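Local coordinates for protein ATP-dependent 6-phosphofructokinase isozyme 2 (Escherichia coli, PDB 3UMO) that catalyses the ATP-dependent phosphorylation of fructose 6-phosphate to fructose 1,6-bisphosphate, the first committing step of glycolysis, as a homodimeric magnesium-dependent kinase, at residues S71-A74 against D75-V78; L152-A155 against A156-G160; T263-A267 against E268-L272. One frame throughout, in Å; residues are numbered along the deposited sequence.

Interaction 1. Residues S71-A74 against D75-V78; sequences SLLA and DENV
Ser71 swings its hydroxyl to the far side of CB from its own amide nitrogen (chi1 171°), while Asp75, one turn later, keeps CG beside its N and opposite its carbonyl carbon (chi1 -69°); together these torsions turn OG and OD2 toward one another, 4.1 Å apart. A water sits between them and donates to Asp75 OD2 at 2.8 Å, though its distance to Ser71 OG is too short to be trusted, so the bridge is doubtful. Beneath it, the backbone still makes a regular helical bond, Asp75 N to Ser71 O at 3.0 Å. One residue on, the pattern frays. Glu76 N is divided between two carbonyls, Leu72 O and Leu73 O, and both bonds are weak and bent. Asn77 then takes a positive phi and brings its backbone N back to Ala74 O (3.0 Å). The straighter bond follows: Val78 N reaches Leu73 O at 2.9 Å with an N-H...O angle of 162°. The two residues of that bond also meet through their side chains, Leu73 CD2 lying 4.1 Å from Val78 CB, with the chains crossing at a slant. Glu76 runs out extended and lays CG over Leu72 O (3.3 Å), but its carboxylate is spent outside the turn, in a salt bridge to Arg46 of helix 40-50. That same helix receives Leu73 on Ile42 and Val78 on Ala45, while Leu72 packs on Phe35 and Pro37. Ile42 and Leu13, which lies near Leu72, belong to the substrate-binding residues, so this apolar side probably backs onto the substrate site. The whole is a Schellman motif with its usual apolar contact between the residues of the outer bond, ending helix 63-75 of the ribokinase-like fold.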
# COMPACT_ATOMS: atom_id res chain seq x y z
N SER A 71 16.16 32.16 2.72
CA SER A 71 15.11 33.06 3.19
C SER A 71 14.27 32.44 4.31
O SER A 71 13.86 33.13 5.25
CB SER A 71 14.21 33.48 2.03
OG SER A 71 13.07 34.17 2.50
N LEU A 72 14.01 31.14 4.21
CA LEU A 72 13.23 30.44 5.22
C LEU A 72 13.98 30.44 6.55
O LEU A 72 13.37 30.61 7.60
CB LEU A 72 12.93 29.01 4.79
CG LEU A 72 11.86 28.87 3.70
CD1 LEU A 72 11.74 27.42 3.27
CD2 LEU A 72 10.52 29.40 4.19
N LEU A 73 15.29 30.24 6.49
CA LEU A 73 16.11 30.20 7.70
C LEU A 73 16.20 31.59 8.33
O LEU A 73 16.23 31.71 9.56
CB LEU A 73 17.49 29.63 7.41
CG LEU A 73 17.45 28.13 7.10
CD1 LEU A 73 18.79 27.63 6.56
CD2 LEU A 73 17.06 27.35 8.35
N ALA A 74 16.24 32.62 7.49
CA ALA A 74 16.27 33.99 7.97
C ALA A 74 14.98 34.29 8.75
O ALA A 74 15.02 34.91 9.80
CB ALA A 74 16.42 34.96 6.81
N ASP A 75 13.86 33.83 8.20
CA ASP A 75 12.56 34.01 8.84
C ASP A 75 12.47 33.25 10.17
O ASP A 75 11.70 33.62 11.06
CB ASP A 75 11.43 33.58 7.90
CG ASP A 75 11.28 34.50 6.70
OD1 ASP A 75 11.85 35.61 6.72
OD2 ASP A 75 10.59 34.12 5.73
N GLU A 76 13.26 32.19 10.29
CA GLU A 76 13.30 31.40 11.52
C GLU A 76 14.39 31.89 12.46
O GLU A 76 14.61 31.30 13.52
CB GLU A 76 13.49 29.92 11.19
CG GLU A 76 12.32 29.32 10.43
CD GLU A 76 12.46 27.83 10.21
OE1 GLU A 76 13.53 27.27 10.55
OE2 GLU A 76 11.50 27.22 9.70
N ASN A 77 15.06 32.96 12.06
CA ASN A 77 16.15 33.56 12.84
C ASN A 77 17.31 32.60 13.12
O ASN A 77 17.95 32.68 14.17
CB ASN A 77 15.61 34.17 14.13
CG ASN A 77 14.75 35.40 13.88
OD1 ASN A 77 15.11 36.26 13.08
ND2 ASN A 77 13.61 35.47 14.56
N VAL A 78 17.57 31.71 12.16
CA VAL A 78 18.73 30.84 12.22
C VAL A 78 19.85 31.48 11.40
O VAL A 78 19.70 31.67 10.19
CB VAL A 78 18.41 29.45 11.64
CG1 VAL A 78 19.66 28.57 11.62
CG2 VAL A 78 17.28 28.80 12.43
O HOH W 1 10.91 33.22 3.11

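Interaction 2. Residues L152-A155 against A156-G160; sequences LISA and AQKQG
This is a local contact along the last turns of helix 146-158, the helical limb of a beta-alpha-beta unit, in which residues 152-154 hand their carbonyls to the amides four places on. Three such bonds follow one another: Leu152 O takes Ala156 N at 2.9 Å, Ile153 O takes Gln157 N at 3.0 Å and Ser154 O takes Lys158 N at 3.1 Å. Ile153 and Gln157 also lie alongside each other, pointing the same way, with the methyl CG2 4.2 Å from the amide carbon CD. Gln157 CG stands beside its own backbone N (chi1 -68°), which lays that methylene 3.3 Å from Ile153 O before the extended chain carries the amide on to the carbonyl of Gly179. Lys158 follows the same course, its CG 3.2 Å from Ser154 O. The helix then stops in a Schellman motif with Gly160, at positive phi, in the C' place and its N bonded to Gln157 O at 3.0 Å. On one flank Leu152 and Ala156 meet Phe118 and Val125 of helix 115-125; Ala156 and Gln157 rest on Cys163 of strand 162-166, and Ile153 packs on Ile178 and Ile181 of nearby loops.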
# COMPACT_ATOMS: atom_id res chain seq x y z
N LEU A 152 38.67 17.59 5.68
CA LEU A 152 38.00 18.74 6.27
C LEU A 152 37.98 18.61 7.79
O LEU A 152 38.31 19.55 8.52
CB LEU A 152 36.58 18.90 5.73
CG LEU A 152 35.78 20.11 6.23
CD1 LEU A 152 34.95 20.70 5.10
CD2 LEU A 152 34.88 19.73 7.39
N ILE A 153 37.61 17.42 8.26
CA ILE A 153 37.52 17.17 9.69
C ILE A 153 38.89 17.22 10.35
O ILE A 153 39.04 17.78 11.44
CB ILE A 153 36.78 15.84 9.96
CG1 ILE A 153 35.31 16.01 9.60
CG2 ILE A 153 36.92 15.44 11.42
CD1 ILE A 153 34.60 14.71 9.34
N SER A 154 39.90 16.66 9.68
CA SER A 154 41.26 16.71 10.21
C SER A 154 41.72 18.16 10.32
O SER A 154 42.35 18.54 11.30
CB SER A 154 42.22 15.92 9.32
OG SER A 154 43.52 15.91 9.88
N ALA A 155 41.41 18.95 9.30
CA ALA A 155 41.78 20.36 9.25
C ALA A 155 41.14 21.13 10.40
O ALA A 155 41.79 21.95 11.06
CB ALA A 155 41.37 20.97 7.92
N ALA A 156 39.86 20.87 10.63
CA ALA A 156 39.12 21.55 11.69
C ALA A 156 39.67 21.22 13.07
O ALA A 156 39.85 22.11 13.90
CB ALA A 156 37.63 21.22 11.60
N GLN A 157 39.93 19.94 13.31
CA GLN A 157 40.42 19.50 14.62
C GLN A 157 41.81 20.03 14.98
O GLN A 157 42.08 20.33 16.14
CB GLN A 157 40.37 17.97 14.73
CG GLN A 157 38.94 17.43 14.75
CD GLN A 157 38.86 15.95 15.11
OE1 GLN A 157 37.92 15.53 15.79
NE2 GLN A 157 39.82 15.17 14.64
N LYS A 158 42.68 20.15 13.98
CA LYS A 158 44.05 20.64 14.22
C LYS A 158 44.09 22.01 14.90
O LYS A 158 45.06 22.35 15.57
CB LYS A 158 44.83 20.71 12.91
CG LYS A 158 45.22 19.36 12.36
CD LYS A 158 45.98 19.51 11.06
CE LYS A 158 46.10 18.19 10.33
NZ LYS A 158 46.42 18.40 8.89
N GLN A 159 43.03 22.79 14.73
CA GLN A 159 42.99 24.14 15.28
C GLN A 159 41.92 24.30 16.34
O GLN A 159 41.38 25.40 16.53
CB GLN A 159 42.79 25.16 14.17
CG GLN A 159 41.55 24.90 13.36
CD GLN A 159 41.40 25.88 12.24
OE1 GLN A 159 42.07 25.77 11.21
NE2 GLN A 159 40.54 26.88 12.43
N GLY A 160 41.60 23.21 17.02
CA GLY A 160 40.77 23.28 18.22
C GLY A 160 39.28 23.33 18.00
O GLY A 160 38.54 23.59 18.95

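Interaction 3. Residues T263-A267 against E268-L272; sequences TLKLA and ENASL
Lys265 and Ala270 make the close part of this contact, Glu268 and Asn269 the open one. The methyl of Ala270 points back at the helix and rests 3.4 Å from Lys265 O and 4.0 Å from the lysine CD, while Ala270 N gives that same carbonyl a nearly straight bond (3.0 Å, N-H...O 166°). Just inside it, Asn269, with its positive phi, sends its N to Leu266 O at 2.9 Å. One face of the helix is buried: Leu264 and Ala267 touch Ile4 of strand 4-7, and Leu266 and Ala267 touch Ile133 of strand 133-137. The solvent side is looser. Glu268 is exposed; its N makes two weak bonds, to Leu264 O and Lys265 O, and its extended side chain passes CG 3.3 Å from Leu264 O before OE2 comes within 3.6 Å of Lys265 NZ, a long salt bridge. A bend at chi2 (-54°) keeps the lysine tail near the turn, where CD lies against both OE2 and the alanine methyl. Its ammonium group has further partners on the next helix, a salt bridge to Glu274 and a cation-pi contact with Phe278. An alanine in place of Lys265 removes the ammonium group and CD, which would probably leave Glu268 and Glu274 without their shared positive partner and the methyl of Ala270 less covered. The CB of Asn269, an exposed residue, points away from residues 263-267. Ser271 takes up the N-cap position ahead of the following helix, with OG bonded to Glu274 N. A Schellman motif that closes helix 254-267 thus runs within two residues into the N-cap of helix 272-286, a short connection between two helices of this ribokinase-like fold.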
# COMPACT_ATOMS: atom_id res chain seq x y z
N THR A 263 24.37 18.60 21.53
CA THR A 263 25.35 19.62 21.17
C THR A 263 25.34 20.76 22.18
O THR A 263 26.39 21.23 22.62
CB THR A 263 25.07 20.18 19.76
OG1 THR A 263 25.23 19.14 18.79
CG2 THR A 263 26.02 21.32 19.44
N LEU A 264 24.14 21.22 22.54
CA LEU A 264 24.01 22.27 23.55
C LEU A 264 24.58 21.83 24.89
O LEU A 264 25.26 22.60 25.56
CB LEU A 264 22.54 22.67 23.71
CG LEU A 264 22.02 23.61 22.63
CD1 LEU A 264 20.50 23.71 22.71
CD2 LEU A 264 22.66 24.99 22.78
N LYS A 265 24.30 20.59 25.27
CA LYS A 265 24.86 20.05 26.52
C LYS A 265 26.37 19.95 26.44
O LYS A 265 27.07 20.21 27.43
CB LYS A 265 24.26 18.68 26.86
CG LYS A 265 22.85 18.75 27.45
CD LYS A 265 22.80 19.66 28.67
CE LYS A 265 21.45 19.61 29.36
NZ LYS A 265 21.37 20.58 30.50
N LEU A 266 26.88 19.59 25.27
CA LEU A 266 28.32 19.46 25.08
C LEU A 266 28.98 20.83 25.23
O LEU A 266 30.05 20.96 25.84
CB LEU A 266 28.62 18.85 23.70
CG LEU A 266 29.92 18.06 23.53
CD1 LEU A 266 31.04 18.94 23.02
CD2 LEU A 266 30.33 17.38 24.83
N ALA A 267 28.32 21.86 24.71
CA ALA A 267 28.83 23.23 24.81
C ALA A 267 28.84 23.73 26.25
O ALA A 267 29.62 24.61 26.60
CB ALA A 267 28.02 24.16 23.93
N GLU A 268 27.98 23.15 27.08
CA GLU A 268 27.90 23.53 28.49
C GLU A 268 28.82 22.64 29.32
O GLU A 268 28.84 22.73 30.55
CB GLU A 268 26.46 23.40 29.00
CG GLU A 268 25.48 24.38 28.36
CD GLU A 268 24.03 23.99 28.57
OE1 GLU A 268 23.15 24.55 27.88
OE2 GLU A 268 23.76 23.11 29.42
N ASN A 269 29.58 21.80 28.62
CA ASN A 269 30.46 20.81 29.25
C ASN A 269 29.74 19.91 30.26
O ASN A 269 30.27 19.62 31.33
CB ASN A 269 31.68 21.49 29.89
CG ASN A 269 32.88 20.57 29.95
OD1 ASN A 269 33.14 19.93 30.97
ND2 ASN A 269 33.62 20.48 28.85
N ALA A 270 28.55 19.47 29.90
CA ALA A 270 27.73 18.64 30.78
C ALA A 270 28.26 17.21 30.88
O ALA A 270 29.10 16.78 30.08
CB ALA A 270 26.28 18.63 30.32
N SER A 271 27.77 16.48 31.88
CA SER A 271 28.12 15.07 32.07
C SER A 271 27.53 14.24 30.93
O SER A 271 26.63 14.70 30.22
CB SER A 271 27.57 14.56 33.40
OG SER A 271 26.15 14.47 33.36
N LEU A 272 28.05 13.03 30.74
CA LEU A 272 27.52 12.14 29.71
C LEU A 272 26.03 11.87 29.96
O LEU A 272 25.22 11.87 29.03
CB LEU A 272 28.29 10.82 29.68
CG LEU A 272 27.80 9.78 28.68
CD1 LEU A 272 28.15 10.19 27.26
CD2 LEU A 272 28.37 8.41 28.99

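From the N terminus, the three contacts follow one another in series; none nests in or crosses another, and none touches the next. Interaction 1 ends helix 63-75 and turns the chain toward strand 80-84, a strand of the parallel sheet. Interaction 2 does the same after helix 146-158, releasing the chain into strand 162-166 of that sheet. Interaction 3 instead joins helix to helix, 254-267 to 272-286, beside strands 4-7 and 133-137. All three rely on a Schellman turn. Interactions 2 and 3 come closest, with nearest atoms about 10 Å apart, while the centres of interactions 1 and 2 lie about 28 Å apart.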